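Local coordinates for protein serine--tRNA ligase, cytoplasmic (Candida albicans, PDB 3QO8) that attaches serine to tRNA(Ser) in two steps, activating the amino acid with ATP to Ser-AMP and then transferring it to the acceptor end of the tRNA, at residues A[111-116]-A[348-353]; A[123-128]-A[338-343]. All blocks are in the same frame, centred on the assembly; numbering follows the deposited sequence.

Contact 1: A[111-116]-A[348-353]; sequences IVHESV and AAKKYD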
ATOM      1  N   ILE A 111      20.007   8.557 -24.419  1.00 24.85           N
ATOM      2  CA  ILE A 111      20.442   9.685 -25.248  1.00 26.55           C
ATOM      3  C   ILE A 111      19.453  10.832 -25.160  1.00 25.90           C
ATOM      4  O   ILE A 111      18.290  10.693 -25.542  1.00 25.06           O
ATOM      5  CB  ILE A 111      20.570   9.302 -26.731  1.00 29.42           C
ATOM      6  CG1 ILE A 111      21.511   8.108 -26.899  1.00 31.08           C
ATOM      7  CG2 ILE A 111      21.041  10.510 -27.559  1.00 28.80           C
ATOM      8  CD1 ILE A 111      22.760   8.239 -26.104  1.00 37.37           C
ATOM      9  N   VAL A 112      19.916  11.969 -24.659  1.00 19.28           N
ATOM     10  CA  VAL A 112      19.069  13.147 -24.579  1.00 30.54           C
ATOM     11  C   VAL A 112      18.674  13.650 -25.962  1.00 29.73           C
ATOM     12  O   VAL A 112      19.520  13.898 -26.820  1.00 26.08           O
ATOM     13  CB  VAL A 112      19.744  14.287 -23.804  1.00 28.36           C
ATOM     14  CG1 VAL A 112      18.823  15.488 -23.775  1.00 23.56           C
ATOM     15  CG2 VAL A 112      20.082  13.821 -22.397  1.00 29.68           C
ATOM     16  N   HIS A 113      17.372  13.797 -26.160  1.00 25.22           N
ATOM     17  CA  HIS A 113      16.834  14.232 -27.432  1.00 25.63           C
ATOM     18  C   HIS A 113      17.365  15.622 -27.781  1.00 29.56           C
ATOM     19  O   HIS A 113      17.475  16.499 -26.920  1.00 22.45           O
ATOM     20  CB  HIS A 113      15.309  14.223 -27.376  1.00 27.00           C
ATOM     21  CG  HIS A 113      14.655  14.407 -28.707  1.00 36.50           C
ATOM     22  ND1 HIS A 113      14.089  15.601 -29.098  1.00 42.43           N
ATOM     23  CD2 HIS A 113      14.485  13.553 -29.743  1.00 36.88           C
ATOM     24  CE1 HIS A 113      13.587  15.471 -30.312  1.00 40.14           C
ATOM     25  NE2 HIS A 113      13.811  14.239 -30.726  1.00 38.78           N
ATOM     26  N   GLU A 114      17.717  15.804 -29.048  1.00 29.11           N
ATOM     27  CA  GLU A 114      18.312  17.060 -29.513  1.00 32.10           C
ATOM     28  C   GLU A 114      17.496  18.309 -29.214  1.00 38.21           C
ATOM     29  O   GLU A 114      18.035  19.415 -29.187  1.00 41.29           O
ATOM     30  CB  GLU A 114      18.596  16.982 -31.014  1.00 31.12           C
ATOM     31  CG  GLU A 114      19.768  16.085 -31.361  1.00 42.66           C
ATOM     32  CD  GLU A 114      21.089  16.634 -30.852  1.00 61.40           C
ATOM     33  OE1 GLU A 114      21.109  17.791 -30.374  1.00 70.84           O
ATOM     34  OE2 GLU A 114      22.110  15.911 -30.932  1.00 60.83           O
ATOM     35  N   SER A 115      16.200  18.147 -28.998  1.00 34.28           N
ATOM     36  CA  SER A 115      15.348  19.301 -28.754  1.00 36.27           C
ATOM     37  C   SER A 115      15.392  19.776 -27.301  1.00 38.05           C
ATOM     38  O   SER A 115      14.853  20.827 -26.990  1.00 40.35           O
ATOM     39  CB  SER A 115      13.907  19.000 -29.148  1.00 26.67           C
ATOM     40  OG  SER A 115      13.301  18.137 -28.200  1.00 33.82           O
ATOM     41  N   VAL A 116      16.018  19.000 -26.418  1.00 32.03           N
ATOM     42  CA  VAL A 116      16.079  19.345 -24.998  1.00 26.11           C
ATOM     43  C   VAL A 116      17.139  20.415 -24.712  1.00 30.14           C
ATOM     44  O   VAL A 116      18.260  20.325 -25.203  1.00 27.84           O
ATOM     45  CB  VAL A 116      16.353  18.091 -24.121  1.00 25.05           C
ATOM     46  CG1 VAL A 116      16.542  18.474 -22.652  1.00 21.27           C
ATOM     47  CG2 VAL A 116      15.204  17.070 -24.257  1.00 22.69           C
ATOM     48  N   ALA A 348      14.773   8.779 -19.309  1.00 17.28           N
ATOM     49  CA  ALA A 348      14.087   9.762 -20.139  1.00 21.20           C
ATOM     50  C   ALA A 348      14.993  10.364 -21.206  1.00 25.91           C
ATOM     51  O   ALA A 348      16.069  10.869 -20.893  1.00 25.32           O
ATOM     52  CB  ALA A 348      13.499  10.873 -19.263  1.00 22.58           C
ATOM     53  N   ALA A 349      14.552  10.304 -22.464  1.00 22.81           N
ATOM     54  CA  ALA A 349      15.217  11.025 -23.542  1.00 20.26           C
ATOM     55  C   ALA A 349      14.668  12.452 -23.622  1.00 22.95           C
ATOM     56  O   ALA A 349      15.350  13.351 -24.096  1.00 19.74           O
ATOM     57  CB  ALA A 349      15.032  10.310 -24.880  1.00 21.54           C
ATOM     58  N   LYS A 350      13.440  12.643 -23.145  1.00 21.83           N
ATOM     59  CA  LYS A 350      12.790  13.956 -23.140  1.00 23.13           C
ATOM     60  C   LYS A 350      11.706  13.948 -22.081  1.00 22.95           C
ATOM     61  O   LYS A 350      11.002  12.943 -21.933  1.00 20.11           O
ATOM     62  CB  LYS A 350      12.157  14.234 -24.506  1.00 24.50           C
ATOM     63  CG  LYS A 350      11.513  15.616 -24.646  1.00 29.47           C
ATOM     64  CD  LYS A 350      10.897  15.790 -26.024  1.00 37.04           C
ATOM     65  CE  LYS A 350      10.287  17.182 -26.198  1.00 46.18           C
ATOM     66  NZ  LYS A 350      11.298  18.291 -26.189  1.00 46.57           N
ATOM     67  N   LYS A 351      11.549  15.057 -21.360  1.00 21.78           N
ATOM     68  CA  LYS A 351      10.508  15.151 -20.345  1.00 22.31           C
ATOM     69  C   LYS A 351       9.828  16.524 -20.318  1.00 21.74           C
ATOM     70  O   LYS A 351      10.496  17.556 -20.388  1.00 22.58           O
ATOM     71  CB  LYS A 351      11.094  14.844 -18.971  1.00 21.76           C
ATOM     72  CG  LYS A 351      10.076  14.839 -17.846  1.00 25.24           C
ATOM     73  CD  LYS A 351      10.682  14.226 -16.609  1.00 31.06           C
ATOM     74  CE  LYS A 351      11.062  15.290 -15.616  1.00 30.00           C
ATOM     75  NZ  LYS A 351      11.832  14.713 -14.492  1.00 47.51           N
ATOM     76  N   TYR A 352       8.500  16.523 -20.228  1.00 19.80           N
ATOM     77  CA  TYR A 352       7.716  17.742 -20.016  1.00 21.78           C
ATOM     78  C   TYR A 352       7.058  17.627 -18.667  1.00 27.01           C
ATOM     79  O   TYR A 352       6.529  16.570 -18.332  1.00 24.01           O
ATOM     80  CB  TYR A 352       6.583  17.873 -21.035  1.00 17.47           C
ATOM     81  CG  TYR A 352       6.934  18.477 -22.379  1.00 24.91           C
ATOM     82  CD1 TYR A 352       8.242  18.787 -22.722  1.00 22.77           C
ATOM     83  CD2 TYR A 352       5.935  18.738 -23.310  1.00 23.99           C
ATOM     84  CE1 TYR A 352       8.538  19.330 -23.959  1.00 27.85           C
ATOM     85  CE2 TYR A 352       6.221  19.273 -24.539  1.00 27.37           C
ATOM     86  CZ  TYR A 352       7.517  19.570 -24.861  1.00 29.85           C
ATOM     87  OH  TYR A 352       7.776  20.111 -26.098  1.00 38.22           O
ATOM     88  N   ASP A 353       7.048  18.713 -17.902  1.00 20.73           N
ATOM     89  CA  ASP A 353       6.254  18.739 -16.686  1.00 20.40           C
ATOM     90  C   ASP A 353       5.076  19.685 -16.900  1.00 27.19           C
ATOM     91  O   ASP A 353       5.199  20.714 -17.582  1.00 23.50           O
ATOM     92  CB  ASP A 353       7.079  19.226 -15.487  1.00 16.97           C
ATOM     93  CG  ASP A 353       8.015  18.157 -14.932  1.00 25.28           C
ATOM     94  OD1 ASP A 353       8.138  17.065 -15.537  1.00 21.82           O
ATOM     95  OD2 ASP A 353       8.645  18.428 -13.889  1.00 26.43           O
TER
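The backbones of 111-116 and 348-353 come closest at Val112 and Ala349, whose CA atoms are 4.5 Å apart. One nearly straight bond (172°) joins the main chains, from His113 N to Ala349 O at 2.9 Å, and the CB of Ala349 rests against the carbonyl oxygen of Ile111 (3.3 Å). From His113 the loop folds into a type I turn closed by Val116 N on His113 O. The turn brings Ser115 round to Lys350, whose chain is extended as far as CE and bends only at its last torsion (chi4 66°), so that NZ gives a hydrogen bond of 2.8 Å to Ser115 OG. That hydroxyl is gripped twice: it also lies in the plane of the His113 ring, at its edge, bonded to ND1 at 2.8 Å, which, with Trp313 beside the ring, should limit rotation of the imidazole. Nearer the backbone, CG2 of Val116 packs on Lys350 CG (4.0 Å), the two side chains running past each other in opposite directions. The loop after helix 74-107 is thus held on the start of strand 350-358, between helices 15-25 and 312-329, where Asn372 of strand 363-372 faces Ala349 and Lys350 in a classic beta bulge.

Contact 2: A[123-128]-A[338-343]; sequences ENNELV and GIVSGE
Asn125 lays its amide alongside Ile339, the two side chains pointing the same way, with ND2 3.7 Å from the terminal methyl CD1. The other end of the amide does the polar work: OD1 takes a hydrogen bond from Val340 N at 3.1 Å, the donor standing 32° out of the carbonyl plane. With CG beside its own backbone N (chi1 -75°), Asn125 turns its amide toward 338-343, where its side chain crosses that of Val340 at about a right angle. CG1 of Val340 touches both residues of the other segment, 3.5 Å from Asn125 OD1 and from the carbonyl carbon of Asn124. One residue further on, Glu126 and Gly338 form an antiparallel hydrogen-bonded pair: Glu126 N binds Gly338 O, and Gly338 N returns a bond of 2.8 Å to Glu126 O. The oxygen of Gly338 also receives a bent and probably minor CA-H...O contact from Asn125, whose CA is 3.3 Å away. Val128 sets CG2 against Gly338 N and also packs on Tyr352 of strand 350-358. The bridge joins strand 126-131 to the end of strand 334-338 in the antiparallel part of the class II catalytic sheet. Chemically, Asn125 OD1 does for Val340 N what a neighbouring main-chain carbonyl would do, so hydrogen bonding between the segments continues past the last backbone pair, into the loop where the chain of 338-343 turns away.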
ATOM      1  N   GLU A 123      16.103  26.973 -14.154  1.00 31.05           N
ATOM      2  CA  GLU A 123      15.760  28.321 -14.587  1.00 41.00           C
ATOM      3  C   GLU A 123      15.658  28.348 -16.104  1.00 37.92           C
ATOM      4  O   GLU A 123      14.976  29.202 -16.671  1.00 31.22           O
ATOM      5  CB  GLU A 123      16.810  29.331 -14.120  1.00 54.66           C
ATOM      6  CG  GLU A 123      16.766  29.628 -12.633  1.00 73.93           C
ATOM      7  CD  GLU A 123      15.529  30.414 -12.230  1.00 86.81           C
ATOM      8  OE1 GLU A 123      14.872  30.023 -11.240  1.00 90.52           O
ATOM      9  OE2 GLU A 123      15.219  31.425 -12.900  1.00 89.08           O
ATOM     10  N   ASN A 124      16.330  27.395 -16.749  1.00 34.49           N
ATOM     11  CA  ASN A 124      16.391  27.337 -18.207  1.00 34.88           C
ATOM     12  C   ASN A 124      15.412  26.358 -18.835  1.00 32.81           C
ATOM     13  O   ASN A 124      15.481  26.109 -20.043  1.00 30.09           O
ATOM     14  CB  ASN A 124      17.819  27.033 -18.670  1.00 29.98           C
ATOM     15  CG  ASN A 124      18.785  28.162 -18.335  1.00 38.12           C
ATOM     16  OD1 ASN A 124      19.778  27.967 -17.632  1.00 41.56           O
ATOM     17  ND2 ASN A 124      18.492  29.348 -18.841  1.00 37.39           N
ATOM     18  N   ASN A 125      14.525  25.782 -18.015  1.00 24.05           N
ATOM     19  CA  ASN A 125      13.423  24.981 -18.533  1.00 22.52           C
ATOM     20  C   ASN A 125      12.732  25.747 -19.641  1.00 29.96           C
ATOM     21  O   ASN A 125      12.529  26.950 -19.528  1.00 28.01           O
ATOM     22  CB  ASN A 125      12.388  24.687 -17.445  1.00 26.63           C
ATOM     23  CG  ASN A 125      12.854  23.640 -16.449  1.00 29.91           C
ATOM     24  OD1 ASN A 125      13.869  22.974 -16.653  1.00 25.37           O
ATOM     25  ND2 ASN A 125      12.096  23.483 -15.364  1.00 26.88           N
ATOM     26  N   GLU A 126      12.378  25.048 -20.710  1.00 31.46           N
ATOM     27  CA  GLU A 126      11.661  25.657 -21.818  1.00 30.53           C
ATOM     28  C   GLU A 126      10.216  25.919 -21.410  1.00 28.06           C
ATOM     29  O   GLU A 126       9.554  25.049 -20.844  1.00 26.31           O
ATOM     30  CB  GLU A 126      11.707  24.730 -23.034  1.00 32.57           C
ATOM     31  CG  GLU A 126      10.795  25.145 -24.169  1.00 42.41           C
ATOM     32  CD  GLU A 126      10.784  24.133 -25.298  1.00 58.76           C
ATOM     33  OE1 GLU A 126      11.489  23.104 -25.172  1.00 67.29           O
ATOM     34  OE2 GLU A 126      10.068  24.366 -26.301  1.00 56.41           O
ATOM     35  N   LEU A 127       9.724  27.121 -21.676  1.00 26.51           N
ATOM     36  CA  LEU A 127       8.321  27.412 -21.416  1.00 28.40           C
ATOM     37  C   LEU A 127       7.552  27.031 -22.662  1.00 29.15           C
ATOM     38  O   LEU A 127       7.579  27.745 -23.660  1.00 29.92           O
ATOM     39  CB  LEU A 127       8.097  28.889 -21.062  1.00 30.84           C
ATOM     40  CG  LEU A 127       6.627  29.267 -20.828  1.00 31.79           C
ATOM     41  CD1 LEU A 127       6.013  28.478 -19.655  1.00 32.26           C
ATOM     42  CD2 LEU A 127       6.447  30.770 -20.615  1.00 37.04           C
ATOM     43  N   VAL A 128       6.904  25.873 -22.611  1.00 23.52           N
ATOM     44  CA  VAL A 128       6.276  25.283 -23.790  1.00 29.43           C
ATOM     45  C   VAL A 128       4.901  25.890 -24.067  1.00 31.76           C
ATOM     46  O   VAL A 128       4.628  26.348 -25.172  1.00 37.76           O
ATOM     47  CB  VAL A 128       6.160  23.739 -23.657  1.00 30.63           C
ATOM     48  CG1 VAL A 128       5.395  23.146 -24.833  1.00 30.21           C
ATOM     49  CG2 VAL A 128       7.544  23.117 -23.548  1.00 28.84           C
ATOM     50  N   GLY A 338       9.564  22.303 -20.644  1.00 20.47           N
ATOM     51  CA  GLY A 338      10.510  21.316 -21.124  1.00 20.30           C
ATOM     52  C   GLY A 338      11.697  21.259 -20.184  1.00 27.09           C
ATOM     53  O   GLY A 338      12.486  22.197 -20.106  1.00 25.34           O
ATOM     54  N   ILE A 339      11.823  20.146 -19.471  1.00 21.97           N
ATOM     55  CA  ILE A 339      12.840  19.997 -18.435  1.00 20.10           C
ATOM     56  C   ILE A 339      14.264  19.963 -19.007  1.00 22.65           C
ATOM     57  O   ILE A 339      14.533  19.256 -19.986  1.00 24.42           O
ATOM     58  CB  ILE A 339      12.571  18.713 -17.586  1.00 24.30           C
ATOM     59  CG1 ILE A 339      11.179  18.774 -16.957  1.00 24.38           C
ATOM     60  CG2 ILE A 339      13.633  18.544 -16.508  1.00 23.86           C
ATOM     61  CD1 ILE A 339      10.974  19.978 -16.007  1.00 21.70           C
ATOM     62  N   VAL A 340      15.173  20.709 -18.381  1.00 21.13           N
ATOM     63  CA  VAL A 340      16.559  20.792 -18.855  1.00 21.95           C
ATOM     64  C   VAL A 340      17.268  19.443 -18.763  1.00 22.45           C
ATOM     65  O   VAL A 340      16.929  18.613 -17.914  1.00 24.20           O
ATOM     66  CB  VAL A 340      17.388  21.845 -18.070  1.00 28.87           C
ATOM     67  CG1 VAL A 340      16.872  23.255 -18.350  1.00 26.63           C
ATOM     68  CG2 VAL A 340      17.369  21.536 -16.568  1.00 28.84           C
ATOM     69  N   SER A 341      18.267  19.244 -19.618  1.00 25.07           N
ATOM     70  CA  SER A 341      18.973  17.961 -19.689  1.00 26.94           C
ATOM     71  C   SER A 341      19.497  17.480 -18.338  1.00 30.78           C
ATOM     72  O   SER A 341      19.489  16.286 -18.061  1.00 30.09           O
ATOM     73  CB  SER A 341      20.122  18.029 -20.691  1.00 27.02           C
ATOM     74  OG  SER A 341      20.977  19.132 -20.407  1.00 27.34           O
ATOM     75  N   GLY A 342      19.949  18.410 -17.501  1.00 30.77           N
ATOM     76  CA  GLY A 342      20.584  18.059 -16.243  1.00 27.62           C
ATOM     77  C   GLY A 342      19.639  17.538 -15.180  1.00 31.27           C
ATOM     78  O   GLY A 342      20.082  17.069 -14.135  1.00 37.68           O
ATOM     79  N   GLU A 343      18.340  17.610 -15.459  1.00 28.10           N
ATOM     80  CA  GLU A 343      17.302  17.166 -14.536  1.00 26.66           C
ATOM     81  C   GLU A 343      16.519  15.948 -15.039  1.00 30.79           C
ATOM     82  O   GLU A 343      15.487  15.592 -14.471  1.00 36.25           O
ATOM     83  CB  GLU A 343      16.328  18.317 -14.278  1.00 32.90           C
ATOM     84  CG  GLU A 343      16.953  19.481 -13.545  1.00 39.83           C
ATOM     85  CD  GLU A 343      17.120  19.190 -12.070  1.00 45.72           C
ATOM     86  OE1 GLU A 343      16.101  18.882 -11.417  1.00 51.68           O
ATOM     87  OE2 GLU A 343      18.261  19.257 -11.571  1.00 42.23           O
TER

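Contacts 1 and 2 have centres 9 Å apart and both reach the same sheet, and contact 2 falls within the sequence spanned by contact 1. They meet directly: Ile339 N is probably hydrogen-bonded to Lys351 O at 3.1 Å, while Val116 CG1 packs against Ile339 O (3.4 Å). Together they hold the start and the end of the linker from helix 74-107, of the tRNA-binding N-terminal extension, to strand 126-131 against the catalytic core. The active site lies close by. The Ile339 side chain is about 7 Å from a bound magnesium ion and about 9 Å from the seryl-sulfamoyl-adenosine. Asp353, touched by Ile339 CD1, hydrogen-bonds Ser369, which with Glu366 forms a magnesium site.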